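Local coordinates for protein oxidoreductase (Bordetella pertussis, PDB 3Q2K) that probably oxidises the 3-hydroxyl of the UDP-linked N-acetylglucosaminuronic acid sugar with NAD, an early step toward 2,3-diacetamido-2,3-dideoxymannuronic acid, at residues 149-154 with 209-214; 157-162 with 216-221. One frame throughout, in Å; residues are numbered along the deposited sequence.

Contact 1: residues 149-154 with 209-214. With HP7 ((2S,3S,4R,5R,6R)-5-acetamido-6-[[[(2R,3S,4R,5R)-5-(2,4-dioxopyrimidin-1-yl)-3,4-dihydroxy-oxolan-2-yl]methoxy-hydroxy-phosphoryl]oxy-hydroxy-phosphoryl]oxy-3,4-dihydroxy-oxane-2-carboxylic acid), chain V.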
# COMPACT_ATOMS: atom_id res chain seq x y z
N VAL C 149 23.05 -19.74 23.07
CA VAL C 149 23.98 -19.04 23.95
C VAL C 149 23.60 -17.57 23.99
O VAL C 149 23.60 -16.92 22.96
CB VAL C 149 25.43 -19.17 23.46
CG1 VAL C 149 26.35 -18.24 24.23
CG2 VAL C 149 25.86 -20.61 23.62
N LYS C 150 23.24 -17.04 25.16
CA LYS C 150 23.01 -15.61 25.21
C LYS C 150 23.68 -15.14 26.49
O LYS C 150 22.99 -14.85 27.47
CB LYS C 150 21.51 -15.28 25.24
CG LYS C 150 21.10 -14.29 24.18
CD LYS C 150 20.90 -15.05 22.89
CE LYS C 150 20.33 -14.10 21.83
NZ LYS C 150 21.20 -13.79 20.67
N GLN C 151 25.01 -15.02 26.47
CA GLN C 151 25.70 -14.89 27.75
C GLN C 151 25.40 -13.59 28.47
O GLN C 151 25.45 -13.57 29.70
CB GLN C 151 27.20 -15.22 27.71
CG GLN C 151 28.09 -14.20 27.00
CD GLN C 151 28.17 -14.48 25.51
OE1 GLN C 151 27.24 -15.03 24.92
NE2 GLN C 151 29.32 -14.17 24.92
N ASN C 152 25.07 -12.53 27.73
CA ASN C 152 24.99 -11.24 28.41
C ASN C 152 23.82 -11.27 29.38
O ASN C 152 23.74 -10.45 30.30
CB ASN C 152 24.75 -10.08 27.43
CG ASN C 152 25.98 -9.72 26.62
OD1 ASN C 152 27.01 -10.40 26.65
ND2 ASN C 152 25.86 -8.67 25.82
N ARG C 153 22.94 -12.25 29.21
CA ARG C 153 21.82 -12.32 30.14
C ARG C 153 22.27 -12.52 31.59
O ARG C 153 21.57 -12.18 32.54
CB ARG C 153 20.82 -13.39 29.70
CG ARG C 153 19.93 -12.99 28.54
CD ARG C 153 18.92 -14.10 28.29
NE ARG C 153 18.10 -13.87 27.11
CZ ARG C 153 16.91 -14.42 26.90
NH1 ARG C 153 16.36 -15.24 27.79
NH2 ARG C 153 16.23 -14.17 25.79
N ARG C 154 23.46 -13.06 31.76
CA ARG C 154 23.93 -13.38 33.10
C ARG C 154 24.69 -12.19 33.64
O ARG C 154 25.05 -12.19 34.82
CB ARG C 154 24.84 -14.60 33.10
CG ARG C 154 24.24 -15.87 32.52
CD ARG C 154 22.94 -16.28 33.21
NE ARG C 154 23.04 -16.28 34.67
CZ ARG C 154 22.06 -15.86 35.46
NH1 ARG C 154 22.22 -15.88 36.78
NH2 ARG C 154 20.93 -15.42 34.94
N ALA C 209 25.03 -7.35 17.09
CA ALA C 209 24.07 -6.66 17.95
C ALA C 209 22.92 -7.57 18.37
O ALA C 209 22.01 -7.14 19.08
CB ALA C 209 23.53 -5.42 17.25
N SER C 210 22.95 -8.82 17.95
CA SER C 210 21.89 -9.74 18.37
C SER C 210 21.74 -9.91 19.88
O SER C 210 20.61 -10.04 20.36
CB SER C 210 22.01 -11.10 17.67
OG SER C 210 23.25 -11.71 18.00
N HIS C 211 22.83 -9.93 20.64
CA HIS C 211 22.80 -9.87 22.10
C HIS C 211 21.99 -8.66 22.53
O HIS C 211 21.47 -8.61 23.64
CB HIS C 211 24.20 -9.70 22.71
CG HIS C 211 25.21 -10.68 22.20
ND1 HIS C 211 25.38 -11.93 22.75
CD2 HIS C 211 26.08 -10.61 21.15
CE1 HIS C 211 26.33 -12.57 22.09
NE2 HIS C 211 26.78 -11.79 21.13
N TYR C 212 22.00 -7.63 21.68
CA TYR C 212 21.34 -6.39 22.05
C TYR C 212 19.90 -6.37 21.58
O TYR C 212 19.02 -5.91 22.29
CB TYR C 212 22.13 -5.17 21.56
CG TYR C 212 23.44 -5.16 22.29
CD1 TYR C 212 23.64 -4.34 23.39
CD2 TYR C 212 24.46 -6.04 21.92
CE1 TYR C 212 24.84 -4.39 24.08
CE2 TYR C 212 25.65 -6.10 22.62
CZ TYR C 212 25.82 -5.28 23.71
OH TYR C 212 27.02 -5.30 24.39
N VAL C 213 19.64 -6.92 20.39
CA VAL C 213 18.26 -7.14 19.98
C VAL C 213 17.54 -8.02 20.98
O VAL C 213 16.39 -7.71 21.28
CB VAL C 213 18.20 -7.70 18.55
CG1 VAL C 213 16.79 -8.07 18.16
CG2 VAL C 213 18.73 -6.63 17.64
N ASP C 214 18.25 -8.99 21.56
CA ASP C 214 17.73 -9.93 22.55
C ASP C 214 17.19 -9.20 23.77
O ASP C 214 16.18 -9.62 24.34
CB ASP C 214 18.79 -10.93 23.00
CG ASP C 214 18.26 -11.96 23.98
OD1 ASP C 214 17.31 -12.70 23.64
OD2 ASP C 214 18.77 -12.06 25.12
N1 HP7 V . 37.38 -5.35 16.93
C2 HP7 V . 37.96 -4.25 16.43
O2 HP7 V . 38.50 -4.15 15.31
N3 HP7 V . 37.99 -3.13 17.17
C4 HP7 V . 37.43 -3.12 18.40
O4 HP7 V . 37.47 -2.02 18.99
C5 HP7 V . 36.82 -4.25 18.93
C6 HP7 V . 36.81 -5.40 18.15
PA HP7 V . 35.91 -9.19 20.04
PB HP7 V . 33.98 -11.08 20.98
O'P HP7 V . 32.50 -9.82 15.93
O'Q HP7 V . 32.48 -11.90 15.52
C1' HP7 V . 31.68 -10.36 19.94
O1A HP7 V . 35.73 -8.09 21.05
O1B HP7 V . 33.79 -10.44 22.34
C1C HP7 V . 37.37 -6.54 16.08
C2' HP7 V . 30.22 -10.78 20.15
N2' HP7 V . 29.90 -11.28 21.48
O2A HP7 V . 37.11 -10.12 20.04
O2B HP7 V . 34.79 -12.32 20.75
C2C HP7 V . 38.58 -7.41 16.41
O2C HP7 V . 39.00 -8.01 15.19
C3' HP7 V . 29.92 -11.94 19.21
O3' HP7 V . 28.57 -12.45 19.30
O3A HP7 V . 34.51 -9.98 19.93
O3B HP7 V . 32.50 -11.43 20.43
C3C HP7 V . 37.90 -8.56 17.13
O3C HP7 V . 38.74 -9.71 16.95
C4' HP7 V . 30.33 -11.50 17.81
O4' HP7 V . 30.03 -12.61 16.95
C4C HP7 V . 36.57 -8.71 16.40
O4C HP7 V . 36.21 -7.33 16.33
C5' HP7 V . 31.83 -11.25 17.74
O5' HP7 V . 32.07 -10.13 18.58
C5C HP7 V . 35.61 -9.33 17.40
O5C HP7 V . 35.80 -8.54 18.57
C6' HP7 V . 32.28 -10.98 16.34
C7' HP7 V . 29.58 -10.46 22.48
O7' HP7 V . 29.46 -9.27 22.21
C8' HP7 V . 29.37 -10.98 23.87
O HOH W 1 23.90 -12.46 24.86
O HOH W 2 28.54 -7.88 24.00
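The carboxylate of Asp214 is gripped side-on by Arg153, one nitrogen to each oxygen: NE donates to OD2 at 2.8 Å and NH2 donates to OD1 at 2.8 Å. Both N-H groups point almost straight at their acceptors, each oxygen uses the syn lone pair, and the guanidinium and carboxylate planes lie within 15° of one another. Asp214 has its CG anti to the backbone N (chi1 -177°), which carries the carboxylate out from helix 210-220 to meet the extended arginine. Glu344 takes the NH1 of Arg153 in a second salt bridge, so this buried guanidinium is paired with two acids. The chain of Lys150 passes obliquely across the same aspartate, with its CG 3.4 Å from Asp214 OD2.

Three residues earlier, near the start of the helix, His211 works with both ring nitrogens. Its ND1 is 2.6 Å from water 1, and the backbone N of Asn152 donates to the same water, so the 3-10 turn steadies the imidazole through solvent. At the other end of the ring, NE2 makes a nearly straight 2.6 Å hydrogen bond to O3' of HP7, while the ligand's acetamido group packs over one ring face. Asn152 sets ND2 against His211 CB at 3.7 Å and joins Tyr212 OH around water 2, its own bond to that water being weak; the same water sits very close to O7' of the acetamido group, too close for the bond to be taken at face value. Gln151 lays NE2 near the acetamido methyl, but its amide nitrogen hydrogen-bonds the nicotinamide carboxamide of NADH. Loop and helix start thus form part of the substrate-facing wall of a GFO/IDH/MocA dehydrogenase active site, at the seam between the Rossmann fold and the C-terminal α/β domain.

Contact 2: residues 157-162 with 216-221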
# COMPACT_ATOMS: atom_id res chain seq x y z
N THR C 157 25.04 -6.48 35.81
CA THR C 157 24.32 -5.23 35.57
C THR C 157 22.91 -5.46 35.02
O THR C 157 21.96 -4.84 35.50
CB THR C 157 25.07 -4.42 34.52
OG1 THR C 157 25.35 -5.33 33.44
CG2 THR C 157 26.38 -3.88 35.11
N LEU C 158 22.75 -6.34 34.04
CA LEU C 158 21.47 -6.49 33.35
C LEU C 158 20.54 -7.32 34.24
O LEU C 158 19.33 -7.09 34.27
CB LEU C 158 21.66 -7.14 31.98
CG LEU C 158 22.38 -6.35 30.88
CD1 LEU C 158 22.65 -7.14 29.59
CD2 LEU C 158 21.65 -5.04 30.56
N GLN C 159 21.09 -8.25 35.02
CA GLN C 159 20.29 -8.89 36.06
C GLN C 159 19.62 -7.91 37.01
O GLN C 159 18.43 -8.03 37.32
CB GLN C 159 21.12 -9.91 36.85
CG GLN C 159 21.16 -11.30 36.23
CD GLN C 159 19.78 -11.83 35.90
OE1 GLN C 159 18.90 -11.87 36.76
NE2 GLN C 159 19.56 -12.23 34.65
N LEU C 160 20.35 -6.91 37.49
CA LEU C 160 19.72 -5.91 38.35
C LEU C 160 18.62 -5.14 37.62
O LEU C 160 17.59 -4.77 38.19
CB LEU C 160 20.75 -4.88 38.81
CG LEU C 160 21.78 -5.22 39.89
CD1 LEU C 160 22.75 -4.05 40.01
CD2 LEU C 160 21.03 -5.42 41.18
N VAL C 161 18.84 -4.81 36.36
CA VAL C 161 17.79 -4.07 35.68
C VAL C 161 16.56 -5.00 35.59
O VAL C 161 15.42 -4.60 35.84
CB VAL C 161 18.36 -3.65 34.31
CG1 VAL C 161 17.27 -3.26 33.34
CG2 VAL C 161 19.32 -2.49 34.52
N LYS C 162 16.80 -6.25 35.24
CA LYS C 162 15.74 -7.23 35.00
C LYS C 162 14.92 -7.34 36.28
O LYS C 162 13.69 -7.31 36.28
CB LYS C 162 16.40 -8.57 34.71
CG LYS C 162 15.51 -9.79 34.56
CD LYS C 162 14.73 -9.71 33.26
CE LYS C 162 14.21 -11.07 32.87
NZ LYS C 162 12.95 -10.75 32.16
N LEU C 216 15.64 -6.37 23.96
CA LEU C 216 14.35 -5.73 23.71
C LEU C 216 13.17 -6.49 24.29
O LEU C 216 12.36 -5.94 25.04
CB LEU C 216 14.14 -5.43 22.23
CG LEU C 216 15.31 -4.62 21.68
CD1 LEU C 216 15.23 -4.50 20.16
CD2 LEU C 216 15.34 -3.24 22.32
N ASP C 217 13.07 -7.76 23.92
CA ASP C 217 11.98 -8.58 24.43
C ASP C 217 12.28 -9.09 25.84
O ASP C 217 11.46 -8.97 26.73
CB ASP C 217 11.71 -9.78 23.52
CG ASP C 217 10.56 -10.61 24.05
OD1 ASP C 217 10.73 -11.20 25.13
OD2 ASP C 217 9.50 -10.62 23.39
N TRP C 218 13.45 -9.70 26.03
CA TRP C 218 13.85 -10.22 27.33
C TRP C 218 13.67 -9.22 28.47
O TRP C 218 13.14 -9.56 29.53
CB TRP C 218 15.31 -10.67 27.26
CG TRP C 218 15.75 -11.30 28.54
CD1 TRP C 218 15.24 -12.43 29.11
CD2 TRP C 218 16.77 -10.82 29.43
NE1 TRP C 218 15.88 -12.68 30.30
CE2 TRP C 218 16.81 -11.71 30.53
CE3 TRP C 218 17.66 -9.74 29.40
CZ2 TRP C 218 17.72 -11.57 31.57
CZ3 TRP C 218 18.58 -9.61 30.43
CH2 TRP C 218 18.58 -10.50 31.51
N LEU C 219 14.06 -7.97 28.27
CA LEU C 219 14.03 -7.02 29.38
C LEU C 219 12.71 -6.27 29.47
O LEU C 219 12.13 -6.14 30.55
CB LEU C 219 15.16 -6.00 29.27
CG LEU C 219 16.52 -6.42 29.82
CD1 LEU C 219 17.54 -5.30 29.61
CD2 LEU C 219 16.42 -6.72 31.30
N VAL C 220 12.28 -5.75 28.33
CA VAL C 220 11.22 -4.74 28.29
C VAL C 220 9.82 -5.30 28.01
O VAL C 220 8.81 -4.75 28.45
CB VAL C 220 11.57 -3.63 27.27
CG1 VAL C 220 10.44 -2.62 27.17
CG2 VAL C 220 12.91 -2.95 27.62
N GLY C 221 9.76 -6.42 27.29
CA GLY C 221 8.49 -7.12 27.09
C GLY C 221 8.24 -7.36 25.61
O GLY C 221 9.11 -7.08 24.79
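Helices 157-162 and 216-220 are inclined at 54° to each other, their axes 10.5 Å apart at closest approach, with Lys162 and Leu219 the nearest residues by CA; the second helix widens into a pi-type turn at 216-220 before Gly221 leaves it with positive phi. Lys162 reaches across to lie over one face of the Trp218 indole. Its CE sits 3.3 Å from the ring plane, offset toward the rim, and the ammonium makes a cation-pi contact, NZ lying 4.2 Å from the centroid of the five-membered ring and 20° off its normal. The same NZ donates to the carbonyl O of Trp218 at 2.9 Å, so one residue offers the lysine both a ring face and a backbone acceptor. Bends at chi2 and chi4 bring the chain round to both.

Both helices belong to the layer that packs on the large mixed sheet of the C-terminal α/β domain of this GFO/IDH/MocA enzyme; Val161, for instance, also touches Val281 and Val283 of strand 279-284. Between the helices, Leu219 packs beside the lysine: its CD2 meets Lys162 CA at 3.8 Å and Val161 CG1 at 4.1 Å, while its other methyl, CD1, packs against Leu158 CD2. The indole edge is lined by the first helix. Leu158 CB approaches Trp218 CZ3 at 4.2 Å. Gln159 NE2 comes in the ring plane to within 3.6 Å of Trp218 CZ2. That amide nitrogen donates to the backbone O of Arg153, which holds it beside the benzo rim of the indole.

Both contacts draw on helix 210-220, the sugar-binding end in contact 1 and the far end in contact 2, and the chain runs from the 3-10 turn 151-154 almost directly into helix 156-166. Their centres lie about 10 Å apart. Arg153 is the main bridge: its guanidinium has a cation-pi interaction with Trp218, Arg153 NH1 coming to 3.3 Å from Trp218 CD1, and its carbonyl O lies 2.9 Å from Gln159 NE2. Asn152 O also packs on Leu158 CD1, at 3.6 Å. Contact 1 touches the UDP-sugar and NADH directly, whereas the side chain of Leu158 in contact 2 is about 10 Å from HP7 and about 12 Å from NADH.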